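Local coordinates for SusD superfamily protein (Parabacteroides distasonis, PDB 3OTN) that probably binds carbohydrate or another nutrient at the outer membrane, as a member of the SusD family, at residues D81-C86 with D135-T140; L129-G134 with E158-I163; M366-Q371 with S404-E409; N387-R392 with W411-F416. All coordinates share one frame; numbering follows the deposited sequence.

Interaction 1 (D81-C86 with D135-T140). With ACT (acetate ion), chain E; EDO (1,2-ethanediol), chain R.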
# COMPACT_ATOMS: atom_id res chain seq x y z
N ASP A 81 -6.04 8.60 12.00
CA ASP A 81 -4.82 9.09 11.32
C ASP A 81 -5.03 9.07 9.81
O ASP A 81 -4.67 10.02 9.12
CB ASP A 81 -3.62 8.21 11.70
CG ASP A 81 -3.45 8.08 13.21
OD1 ASP A 81 -2.79 8.95 13.79
OD2 ASP A 81 -4.05 7.17 13.82
N TRP A 82 -5.63 7.99 9.33
CA TRP A 82 -5.88 7.85 7.92
C TRP A 82 -6.86 8.90 7.43
O TRP A 82 -6.61 9.52 6.41
CB TRP A 82 -6.39 6.46 7.55
CG TRP A 82 -5.34 5.43 7.37
CD1 TRP A 82 -4.93 4.49 8.27
CD2 TRP A 82 -4.59 5.18 6.18
NE1 TRP A 82 -3.96 3.69 7.73
CE2 TRP A 82 -3.73 4.10 6.44
CE3 TRP A 82 -4.56 5.78 4.93
CZ2 TRP A 82 -2.85 3.59 5.48
CZ3 TRP A 82 -3.66 5.29 3.97
CH2 TRP A 82 -2.84 4.18 4.25
N TRP A 83 -7.95 9.11 8.17
CA TRP A 83 -8.95 10.12 7.76
C TRP A 83 -8.38 11.55 7.80
O TRP A 83 -8.48 12.27 6.85
CB TRP A 83 -10.17 10.05 8.68
CG TRP A 83 -11.30 10.93 8.30
CD1 TRP A 83 -11.46 12.24 8.63
CD2 TRP A 83 -12.44 10.55 7.56
NE1 TRP A 83 -12.65 12.72 8.12
CE2 TRP A 83 -13.27 11.70 7.44
CE3 TRP A 83 -12.84 9.36 6.95
CZ2 TRP A 83 -14.49 11.68 6.76
CZ3 TRP A 83 -14.07 9.33 6.25
CH2 TRP A 83 -14.88 10.49 6.18
N GLN A 84 -7.82 11.94 8.92
CA GLN A 84 -7.34 13.31 9.12
C GLN A 84 -6.20 13.65 8.16
O GLN A 84 -6.20 14.74 7.57
CB GLN A 84 -6.89 13.53 10.56
CG GLN A 84 -8.01 13.44 11.55
CD GLN A 84 -7.55 13.57 13.01
OE1 GLN A 84 -6.36 13.77 13.30
NE2 GLN A 84 -8.50 13.47 13.93
N ASP A 85 -5.26 12.73 7.95
CA ASP A 85 -4.09 13.06 7.11
C ASP A 85 -4.42 13.03 5.65
O ASP A 85 -3.89 13.84 4.93
CB ASP A 85 -2.92 12.11 7.32
CG ASP A 85 -2.23 12.31 8.67
OD1 ASP A 85 -2.57 13.24 9.45
OD2 ASP A 85 -1.36 11.47 8.95
N CYS A 86 -5.25 12.07 5.19
CA CYS A 86 -5.73 12.10 3.81
C CYS A 86 -6.47 13.40 3.54
O CYS A 86 -6.21 14.07 2.53
CB CYS A 86 -6.60 10.88 3.46
SG CYS A 86 -5.58 9.37 3.22
N ASP A 135 -18.11 5.63 1.20
CA ASP A 135 -18.57 6.99 0.92
C ASP A 135 -17.79 7.98 1.79
O ASP A 135 -17.63 7.73 2.96
CB ASP A 135 -20.07 7.12 1.24
CG ASP A 135 -20.98 6.34 0.29
OD1 ASP A 135 -20.52 5.64 -0.62
OD2 ASP A 135 -22.21 6.42 0.49
N VAL A 136 -17.33 9.07 1.22
CA VAL A 136 -16.58 10.11 1.94
C VAL A 136 -16.93 11.47 1.37
O VAL A 136 -17.45 11.54 0.23
CB VAL A 136 -15.07 9.88 1.88
CG1 VAL A 136 -14.71 8.59 2.59
CG2 VAL A 136 -14.56 9.90 0.42
N PRO A 137 -16.71 12.55 2.16
CA PRO A 137 -16.97 13.89 1.63
C PRO A 137 -16.22 14.22 0.35
O PRO A 137 -15.05 13.92 0.22
CB PRO A 137 -16.51 14.80 2.77
CG PRO A 137 -16.75 13.98 4.00
CD PRO A 137 -16.42 12.60 3.61
N LYS A 138 -16.94 14.82 -0.58
CA LYS A 138 -16.48 15.19 -1.89
C LYS A 138 -16.06 16.66 -1.85
O LYS A 138 -16.89 17.54 -1.99
CB LYS A 138 -17.62 14.98 -2.88
CG LYS A 138 -17.30 15.27 -4.34
CD LYS A 138 -18.42 14.76 -5.26
CE LYS A 138 -19.66 15.54 -5.15
NZ LYS A 138 -20.68 15.09 -6.15
N ILE A 139 -14.75 16.90 -1.68
CA ILE A 139 -14.18 18.22 -1.45
C ILE A 139 -13.05 18.50 -2.44
O ILE A 139 -12.00 17.84 -2.40
CB ILE A 139 -13.62 18.35 -0.01
CG1 ILE A 139 -14.72 18.12 1.03
CG2 ILE A 139 -13.02 19.74 0.23
CD1 ILE A 139 -14.18 17.96 2.44
N THR A 140 -13.30 19.43 -3.34
CA THR A 140 -12.31 19.89 -4.30
C THR A 140 -12.14 21.40 -4.26
O THR A 140 -11.45 21.96 -5.11
CB THR A 140 -12.72 19.50 -5.76
OG1 THR A 140 -14.00 20.05 -6.05
CG2 THR A 140 -12.78 18.00 -5.93
C ACT E . -13.66 15.75 6.47
O ACT E . -14.33 15.02 7.25
OXT ACT E . -12.80 16.57 6.92
CH3 ACT E . -13.88 15.64 5.01
C1 EDO R . -8.99 23.37 -6.48
O1 EDO R . -9.34 24.60 -5.85
C2 EDO R . -9.98 23.08 -7.61
O2 EDO R . -10.10 21.67 -7.81

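Interaction 2 (L129-G134 with E158-I163)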
# COMPACT_ATOMS: atom_id res chain seq x y z
N LEU A 129 -8.94 6.80 0.70
CA LEU A 129 -10.16 7.09 1.48
C LEU A 129 -11.38 6.25 1.06
O LEU A 129 -12.06 5.64 1.93
CB LEU A 129 -10.52 8.56 1.42
CG LEU A 129 -9.66 9.50 2.24
CD1 LEU A 129 -10.07 10.93 1.81
CD2 LEU A 129 -9.91 9.30 3.75
N VAL A 130 -11.64 6.16 -0.23
CA VAL A 130 -12.85 5.43 -0.67
C VAL A 130 -12.74 3.94 -0.44
O VAL A 130 -13.75 3.30 -0.13
CB VAL A 130 -13.30 5.70 -2.17
CG1 VAL A 130 -13.75 7.16 -2.36
CG2 VAL A 130 -12.22 5.32 -3.16
N ARG A 131 -11.53 3.38 -0.57
CA ARG A 131 -11.32 1.93 -0.37
C ARG A 131 -11.42 1.52 1.10
O ARG A 131 -11.93 0.45 1.39
CB ARG A 131 -9.98 1.49 -0.94
CG ARG A 131 -10.00 1.45 -2.48
CD ARG A 131 -8.71 0.92 -3.04
NE ARG A 131 -7.59 1.80 -2.74
CZ ARG A 131 -6.33 1.49 -2.96
NH1 ARG A 131 -5.99 0.32 -3.49
NH2 ARG A 131 -5.39 2.38 -2.64
N ILE A 132 -10.96 2.40 1.98
CA ILE A 132 -10.93 2.17 3.42
C ILE A 132 -12.29 2.41 4.05
O ILE A 132 -12.76 1.57 4.82
CB ILE A 132 -9.84 3.08 4.12
CG1 ILE A 132 -8.45 2.64 3.66
CG2 ILE A 132 -9.92 2.99 5.68
CD1 ILE A 132 -7.28 3.60 4.06
N PHE A 133 -12.92 3.55 3.71
CA PHE A 133 -14.12 4.04 4.38
C PHE A 133 -15.37 4.05 3.56
O PHE A 133 -16.44 4.30 4.12
CB PHE A 133 -13.89 5.49 4.85
CG PHE A 133 -12.73 5.64 5.81
CD1 PHE A 133 -12.86 5.25 7.14
CD2 PHE A 133 -11.55 6.24 5.40
CE1 PHE A 133 -11.81 5.39 8.03
CE2 PHE A 133 -10.49 6.40 6.29
CZ PHE A 133 -10.62 5.97 7.60
N GLY A 134 -15.28 3.87 2.24
CA GLY A 134 -16.46 3.86 1.40
C GLY A 134 -16.84 5.28 1.03
O GLY A 134 -15.99 6.03 0.58
N GLU A 158 -19.40 8.66 -7.12
CA GLU A 158 -19.16 10.07 -7.39
C GLU A 158 -17.70 10.49 -7.14
O GLU A 158 -17.15 11.30 -7.90
CB GLU A 158 -20.12 10.98 -6.58
CG GLU A 158 -21.63 10.88 -6.96
CD GLU A 158 -22.51 11.81 -6.09
OE1 GLU A 158 -21.96 12.73 -5.45
OE2 GLU A 158 -23.75 11.63 -6.05
N ILE A 159 -17.07 9.96 -6.09
CA ILE A 159 -15.68 10.30 -5.79
C ILE A 159 -14.81 9.81 -6.96
O ILE A 159 -13.96 10.55 -7.46
CB ILE A 159 -15.17 9.67 -4.47
CG1 ILE A 159 -15.98 10.12 -3.23
CG2 ILE A 159 -13.68 9.93 -4.29
CD1 ILE A 159 -16.17 11.64 -3.09
N TYR A 160 -15.03 8.57 -7.40
CA TYR A 160 -14.32 8.07 -8.57
C TYR A 160 -14.62 8.88 -9.85
O TYR A 160 -13.69 9.31 -10.54
CB TYR A 160 -14.65 6.60 -8.84
CG TYR A 160 -13.92 5.53 -8.07
CD1 TYR A 160 -12.75 4.95 -8.57
CD2 TYR A 160 -14.45 5.00 -6.91
CE1 TYR A 160 -12.10 3.90 -7.87
CE2 TYR A 160 -13.80 3.99 -6.21
CZ TYR A 160 -12.64 3.43 -6.69
OH TYR A 160 -12.07 2.41 -6.00
N ASP A 161 -15.89 9.09 -10.16
CA ASP A 161 -16.26 9.69 -11.45
C ASP A 161 -15.96 11.20 -11.54
O ASP A 161 -15.72 11.71 -12.63
CB ASP A 161 -17.76 9.52 -11.74
CG ASP A 161 -18.17 8.08 -11.98
OD1 ASP A 161 -17.31 7.21 -12.19
OD2 ASP A 161 -19.38 7.84 -11.97
N GLU A 162 -16.04 11.90 -10.41
CA GLU A 162 -15.86 13.35 -10.38
C GLU A 162 -14.49 13.81 -9.95
O GLU A 162 -14.05 14.90 -10.35
CB GLU A 162 -16.94 14.01 -9.50
CG GLU A 162 -18.36 13.83 -10.04
CD GLU A 162 -19.47 14.34 -9.12
OE1 GLU A 162 -19.29 15.39 -8.47
OE2 GLU A 162 -20.55 13.68 -9.08
N ILE A 163 -13.79 13.02 -9.14
CA ILE A 163 -12.49 13.43 -8.64
C ILE A 163 -11.37 12.54 -9.15
O ILE A 163 -10.52 12.98 -9.91
CB ILE A 163 -12.42 13.50 -7.10
CG1 ILE A 163 -13.55 14.38 -6.56
CG2 ILE A 163 -11.01 14.08 -6.66
CD1 ILE A 163 -13.50 14.58 -5.02

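Interaction 3 (M366-Q371 with S404-E409). With ACT (acetate ion), chain H.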
# COMPACT_ATOMS: atom_id res chain seq x y z
N MSE A 366 -1.14 -6.57 -12.01
CA MSE A 366 -2.36 -5.82 -12.39
C MSE A 366 -2.65 -5.93 -13.87
O MSE A 366 -3.82 -6.06 -14.23
CB MSE A 366 -2.29 -4.36 -11.95
CG MSE A 366 -2.39 -4.17 -10.46
SE MSE A 366 -2.78 -2.31 -10.03
CE MSE A 366 -1.16 -1.48 -10.64
N TYR A 367 -1.62 -5.89 -14.72
CA TYR A 367 -1.83 -6.15 -16.15
C TYR A 367 -2.40 -7.55 -16.40
O TYR A 367 -3.43 -7.66 -17.09
CB TYR A 367 -0.57 -5.97 -17.03
CG TYR A 367 -0.88 -6.31 -18.50
CD1 TYR A 367 -1.50 -5.39 -19.34
CD2 TYR A 367 -0.60 -7.58 -19.01
CE1 TYR A 367 -1.83 -5.74 -20.67
CE2 TYR A 367 -0.90 -7.91 -20.33
CZ TYR A 367 -1.52 -6.98 -21.14
OH TYR A 367 -1.83 -7.32 -22.43
N ALA A 368 -1.75 -8.59 -15.87
CA ALA A 368 -2.23 -9.99 -16.03
C ALA A 368 -3.69 -10.13 -15.57
O ALA A 368 -4.49 -10.78 -16.25
CB ALA A 368 -1.35 -11.00 -15.29
N GLU A 369 -4.02 -9.54 -14.43
CA GLU A 369 -5.37 -9.64 -13.88
C GLU A 369 -6.40 -8.95 -14.76
O GLU A 369 -7.40 -9.54 -15.12
CB GLU A 369 -5.44 -9.14 -12.43
CG GLU A 369 -6.85 -9.32 -11.82
CD GLU A 369 -6.93 -9.09 -10.31
OE1 GLU A 369 -5.91 -8.81 -9.68
OE2 GLU A 369 -8.04 -9.26 -9.74
N ALA A 370 -6.15 -7.69 -15.10
CA ALA A 370 -7.05 -6.94 -15.97
C ALA A 370 -7.22 -7.60 -17.34
O ALA A 370 -8.35 -7.66 -17.88
CB ALA A 370 -6.53 -5.49 -16.15
N GLN A 371 -6.11 -8.06 -17.92
CA GLN A 371 -6.09 -8.64 -19.26
C GLN A 371 -6.93 -9.91 -19.30
O GLN A 371 -7.78 -10.06 -20.20
CB GLN A 371 -4.65 -8.92 -19.74
CG GLN A 371 -4.55 -9.39 -21.18
CD GLN A 371 -4.65 -10.92 -21.31
OE1 GLN A 371 -3.97 -11.64 -20.60
NE2 GLN A 371 -5.49 -11.39 -22.22
N SER A 404 -9.95 -19.19 -15.51
CA SER A 404 -10.24 -19.10 -14.09
C SER A 404 -9.02 -19.56 -13.26
O SER A 404 -8.64 -18.90 -12.31
CB SER A 404 -11.49 -19.94 -13.76
OG SER A 404 -11.77 -19.95 -12.39
N ALA A 405 -8.43 -20.69 -13.65
CA ALA A 405 -7.21 -21.18 -13.00
C ALA A 405 -6.08 -20.15 -13.16
O ALA A 405 -5.29 -19.97 -12.23
CB ALA A 405 -6.75 -22.53 -13.54
N PHE A 406 -5.98 -19.53 -14.34
CA PHE A 406 -4.96 -18.48 -14.55
C PHE A 406 -5.20 -17.25 -13.68
O PHE A 406 -4.25 -16.72 -13.10
CB PHE A 406 -4.83 -18.06 -16.02
CG PHE A 406 -3.65 -17.18 -16.27
CD1 PHE A 406 -2.41 -17.73 -16.56
CD2 PHE A 406 -3.77 -15.80 -16.23
CE1 PHE A 406 -1.32 -16.93 -16.79
CE2 PHE A 406 -2.68 -14.99 -16.43
CZ PHE A 406 -1.46 -15.55 -16.70
N LEU A 407 -6.44 -16.78 -13.57
CA LEU A 407 -6.74 -15.68 -12.67
C LEU A 407 -6.36 -16.00 -11.22
O LEU A 407 -5.80 -15.15 -10.51
CB LEU A 407 -8.21 -15.29 -12.79
CG LEU A 407 -8.73 -14.12 -11.96
CD1 LEU A 407 -7.86 -12.88 -12.13
CD2 LEU A 407 -10.17 -13.83 -12.35
N GLU A 408 -6.63 -17.23 -10.78
CA GLU A 408 -6.31 -17.59 -9.41
C GLU A 408 -4.79 -17.69 -9.18
O GLU A 408 -4.31 -17.41 -8.07
CB GLU A 408 -7.06 -18.87 -9.00
CG GLU A 408 -8.56 -18.62 -8.93
CD GLU A 408 -9.38 -19.75 -8.34
OE1 GLU A 408 -8.79 -20.73 -7.85
OE2 GLU A 408 -10.62 -19.62 -8.34
N GLU A 409 -4.04 -18.09 -10.21
CA GLU A 409 -2.56 -18.09 -10.13
C GLU A 409 -2.00 -16.67 -10.04
O GLU A 409 -1.04 -16.46 -9.30
CB GLU A 409 -1.94 -18.82 -11.32
CG GLU A 409 -0.41 -18.77 -11.38
CD GLU A 409 0.27 -19.42 -10.18
OE1 GLU A 409 -0.33 -20.28 -9.50
OE2 GLU A 409 1.44 -19.08 -9.95
C ACT H . -12.78 -17.00 -10.32
O ACT H . -11.94 -17.89 -10.08
OXT ACT H . -13.01 -16.82 -11.53
CH3 ACT H . -13.49 -16.22 -9.24

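Interaction 4 (N387-R392 with W411-F416). With EDO (1,2-ethanediol), chain S.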
# COMPACT_ATOMS: atom_id res chain seq x y z
N ASN A 387 5.15 -16.34 -15.27
CA ASN A 387 6.36 -17.19 -15.28
C ASN A 387 7.65 -16.49 -14.82
O ASN A 387 8.52 -17.14 -14.24
CB ASN A 387 6.54 -17.85 -16.64
CG ASN A 387 5.48 -18.90 -16.92
OD1 ASN A 387 4.90 -19.49 -16.01
ND2 ASN A 387 5.23 -19.15 -18.19
N GLN A 388 7.77 -15.19 -15.07
CA GLN A 388 8.91 -14.40 -14.59
C GLN A 388 8.88 -14.30 -13.06
O GLN A 388 9.90 -14.50 -12.42
CB GLN A 388 8.93 -13.00 -15.23
CG GLN A 388 9.29 -12.99 -16.74
CD GLN A 388 8.67 -11.81 -17.49
OE1 GLN A 388 8.07 -10.91 -16.88
NE2 GLN A 388 8.80 -11.81 -18.83
N ILE A 389 7.70 -14.02 -12.49
CA ILE A 389 7.53 -13.90 -11.03
C ILE A 389 7.76 -15.23 -10.35
O ILE A 389 8.47 -15.31 -9.36
CB ILE A 389 6.17 -13.18 -10.67
CG1 ILE A 389 6.22 -11.73 -11.22
CG2 ILE A 389 5.91 -13.21 -9.15
CD1 ILE A 389 4.86 -11.06 -11.34
N ARG A 390 7.22 -16.29 -10.93
CA ARG A 390 7.45 -17.63 -10.45
C ARG A 390 8.94 -18.03 -10.57
O ARG A 390 9.49 -18.58 -9.62
CB ARG A 390 6.55 -18.64 -11.19
CG ARG A 390 5.07 -18.56 -10.76
CD ARG A 390 4.18 -19.50 -11.62
NE ARG A 390 4.60 -20.88 -11.45
CZ ARG A 390 4.25 -21.70 -10.45
NH1 ARG A 390 3.38 -21.35 -9.50
NH2 ARG A 390 4.77 -22.91 -10.42
N GLY A 391 9.58 -17.70 -11.69
CA GLY A 391 11.01 -18.00 -11.92
C GLY A 391 11.95 -17.34 -10.91
O GLY A 391 12.88 -17.97 -10.42
N ARG A 392 11.71 -16.07 -10.60
CA ARG A 392 12.43 -15.40 -9.53
C ARG A 392 12.27 -16.15 -8.19
O ARG A 392 13.21 -16.22 -7.42
CB ARG A 392 11.94 -13.97 -9.41
CG ARG A 392 12.62 -13.18 -8.31
CD ARG A 392 12.28 -11.74 -8.41
NE ARG A 392 10.86 -11.42 -8.30
CZ ARG A 392 10.34 -10.22 -8.58
NH1 ARG A 392 11.12 -9.21 -8.97
NH2 ARG A 392 9.03 -10.00 -8.43
N TRP A 411 -3.67 -14.10 -8.72
CA TRP A 411 -3.99 -13.82 -7.33
C TRP A 411 -2.95 -14.44 -6.40
O TRP A 411 -2.45 -13.76 -5.50
CB TRP A 411 -5.38 -14.30 -6.97
CG TRP A 411 -6.51 -13.50 -7.54
CD1 TRP A 411 -6.46 -12.25 -8.13
CD2 TRP A 411 -7.87 -13.90 -7.57
NE1 TRP A 411 -7.71 -11.86 -8.52
CE2 TRP A 411 -8.60 -12.85 -8.20
CE3 TRP A 411 -8.56 -15.04 -7.15
CZ2 TRP A 411 -9.99 -12.91 -8.38
CZ3 TRP A 411 -9.95 -15.10 -7.33
CH2 TRP A 411 -10.64 -14.05 -7.95
N ASP A 412 -2.61 -15.72 -6.63
CA ASP A 412 -1.63 -16.39 -5.79
C ASP A 412 -0.32 -15.60 -5.73
O ASP A 412 0.23 -15.33 -4.63
CB ASP A 412 -1.33 -17.82 -6.27
CG ASP A 412 -2.34 -18.87 -5.77
OD1 ASP A 412 -3.38 -18.55 -5.13
OD2 ASP A 412 -2.08 -20.06 -6.03
N GLN A 413 0.19 -15.21 -6.90
CA GLN A 413 1.43 -14.47 -6.93
C GLN A 413 1.31 -13.08 -6.29
O GLN A 413 2.28 -12.59 -5.74
CB GLN A 413 2.05 -14.40 -8.34
CG GLN A 413 2.38 -15.78 -8.92
CD GLN A 413 3.18 -16.64 -7.96
OE1 GLN A 413 4.05 -16.14 -7.26
NE2 GLN A 413 2.88 -17.93 -7.91
N ARG A 414 0.11 -12.49 -6.31
CA ARG A 414 -0.12 -11.27 -5.58
C ARG A 414 0.04 -11.51 -4.07
O ARG A 414 0.68 -10.72 -3.38
CB ARG A 414 -1.48 -10.67 -5.90
CG ARG A 414 -1.56 -10.10 -7.33
CD ARG A 414 -2.89 -9.35 -7.55
NE ARG A 414 -2.88 -8.15 -6.74
CZ ARG A 414 -2.24 -7.04 -7.03
NH1 ARG A 414 -1.59 -6.90 -8.19
NH2 ARG A 414 -2.26 -6.03 -6.18
N TYR A 415 -0.58 -12.58 -3.56
CA TYR A 415 -0.47 -12.90 -2.15
C TYR A 415 1.00 -13.19 -1.80
O TYR A 415 1.56 -12.64 -0.85
CB TYR A 415 -1.31 -14.12 -1.76
CG TYR A 415 -2.77 -13.82 -1.44
CD1 TYR A 415 -3.67 -13.41 -2.43
CD2 TYR A 415 -3.27 -14.01 -0.15
CE1 TYR A 415 -5.02 -13.19 -2.14
CE2 TYR A 415 -4.60 -13.79 0.14
CZ TYR A 415 -5.47 -13.39 -0.84
OH TYR A 415 -6.78 -13.17 -0.51
N PHE A 416 1.62 -14.06 -2.59
CA PHE A 416 2.95 -14.55 -2.26
C PHE A 416 4.06 -13.53 -2.46
O PHE A 416 4.99 -13.49 -1.64
CB PHE A 416 3.27 -15.83 -3.00
CG PHE A 416 2.34 -17.01 -2.65
CD1 PHE A 416 2.02 -17.32 -1.32
CD2 PHE A 416 1.84 -17.81 -3.65
CE1 PHE A 416 1.17 -18.41 -1.03
CE2 PHE A 416 1.00 -18.90 -3.36
CZ PHE A 416 0.68 -19.19 -2.05
C1 EDO S . 7.48 -7.98 -19.39
O1 EDO S . 7.45 -9.30 -19.96
C2 EDO S . 8.24 -8.00 -18.08
O2 EDO S . 8.90 -6.74 -17.89

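Interaction 1 (D81-C86 with D135-T140)
W83, on helix 79-100, reaches V136 and P137 in the loop that follows helix 108-133. It is a helix-to-loop contact in the TPR-like helical part of the SusD fold. The CA atoms of W83 and V136 are 9.6 Å apart, so the indole has to bridge the gap. From CB, CG stands anti to the backbone N (chi1 -174°), and this carries the ring system across. On the five-membered ring, NE1 donates a hydrogen bond to O of a bound acetate at 3.0 Å; the N-H...O angle of 139° makes it a bent bond, although the oxygen sits at the ring edge, near its plane. The same acetate O lies 3.4 Å from CZ2 of W83. Farther out, CH2 of W83 packs on CD of P137 at 3.7 Å, the indole and the proline crossing at about a right angle, and CZ3 of W83 meets CG1 of V136 at 3.8 Å. F133 meets the W83 ring edge-to-face, while Y87 adds a second aromatic neighbour and bonds through OH to the carbonyl of P137. The acetate, probably from the crystallisation liquor, fills the angle between indole and loop: its CH3 is 3.5 Å from CG of P137 and equally far from CD1 of I139.

Interaction 2 (L129-G134 with E158-I163)
I159 meets V130 through CG2, which lies 3.4 Å from V130 CG1, tighter than usual for two carbons in van der Waals contact. The torsion of I159 explains the encounter: with CG1 beside the backbone N (chi1 -60°), CG2 is left anti to the N and faces V130, while the two side chains slide past each other in opposite directions. CB of I159 also rests on V130 CG1, at 3.6 Å, so that one methyl of the valine is pressed against the branch point of the isoleucine. The CA atoms of this pair are 7.6 Å apart. Here helices 108-133 and 156-172 run antiparallel, their local axes 178° apart in direction and 11.4 Å apart at closest approach, an antiparallel helix pair consistent with the TPR-like helical packing of SusD proteins. Next comes Y160, whose ring end comes near the partner helix: CE2 of Y160 touches V130 CG2 at 3.7 Å, and its OH comes to 4.2 Å from R131 CG, which makes this an approach to the aliphatic part of the arginine. The guanidinium of R131 is engaged otherwise, with NE bonded to F127 O and cation-pi contacts to F127, Y128 and F426. Y201 meets the Y160 ring edge-to-face and also bonds through OH to D161 OD1. I163, at the end of a wider pi-type turn, packs on R122 and Y126 of helix 108-133.

Interaction 3 (M366-Q371 with S404-E409)
A368 presents its methyl group to F406: CB of A368 lies 4.4 Å from F406 CE2, near the plane of the ring, so the phenyl meets the alanine with its edge. This is a loose apolar touch rather than a stack. Within these segments the closest CA pair is E369 and L407, 6.3 Å apart. CG of E369, anti to its own backbone N (chi1 -177°), meets L407 CD1 at 3.7 Å, so the acid contributes a methylene here and not its charge. From CG onward the glutamate is extended, and its carboxylate is gripped twice through OE2, by a salt bridge to R430 and a hydrogen bond from W411. A buried charge is thus satisfied beside an apolar contact. Through the A368/F406 and E369/L407 pairs, helix 360-375 is joined to helix 403-418 within the helical SusD fold. A370 points away from helix 403-418 and packs instead on S216 and A217 of helix 210-225. At Q371 the amide is bound at both ends, OE1 to S382 and to the backbone N of N379, NE2 to T377 O and D375. On the partner helix, one residue past L407, OE2 of E408 is 2.8 Å from O of a bound acetate, probably from the crystallisation liquor; S404, modelled in two conformers, makes only a doubtful contact with that ion. A leucine in place of E408 would remove the carboxylate and would probably leave the acetate less firmly held.

Interaction 4 (N387-R392 with W411-F416)
Q413 buries the most surface here, its side chain touching both I389 and R390 of helix 380-392. The CA atoms of I389 and Q413 are 7.4 Å apart. CG2 of I389 meets CB of Q413 at 4.1 Å and its OE1 at 4.0 Å, the two side chains sliding past each other in opposite directions. NE2 of Q413 sits 3.6 Å from CG of R390, and CD of Q413 is 3.9 Å from the same methylene. A bend in the glutamine chain (chi2 -50°) folds its amide back over this aliphatic stretch of the arginine. The guanidinium is then turned nearly perpendicular to the amide, the planes 87° apart, with NH1 of R390 3.8 Å from NE2 of Q413. The contact joins helices 380-392 and 403-418 in the RagB/SusD region of the fold. Both donors converge on one acid: E409 OE2 receives a hydrogen bond from Q413 NE2 and a salt bridge from R390 NH1. That arginine has further partners in E296, through NH1, and in A396 O, through NH2. With an alanine in place of Q413, a gap would probably open against I389 and R390, and E409 OE2 would lose its amide donor. Across the segments themselves the touch is therefore made of carbon and the flank of an amide, whereas the polar ends are tied together indirectly; two donors on one carboxylate oxygen would be expected to stabilise the ionised form of E409.

How the interactions relate
The four contacts form two clusters. Interactions 1 and 2, with centres about 9 Å apart, lie in the N-terminal helical part of the chain, and their segments alternate along it. They are tied by K138 NZ, which forms salt bridges with E158 OE1 at 2.8 Å and E162 OE1 at 2.7 Å. Interactions 3 and 4, with centres about 11 Å apart, also alternate and share helix 403-418, packing against helices 360-375 and 380-392 respectively. Both members of the first cluster close before the second opens; interactions 1 and 4 lie on opposite sides of the chain's centre, their own centres about 34 Å apart. Each pair lies within its own helical region of this SusD-family protein.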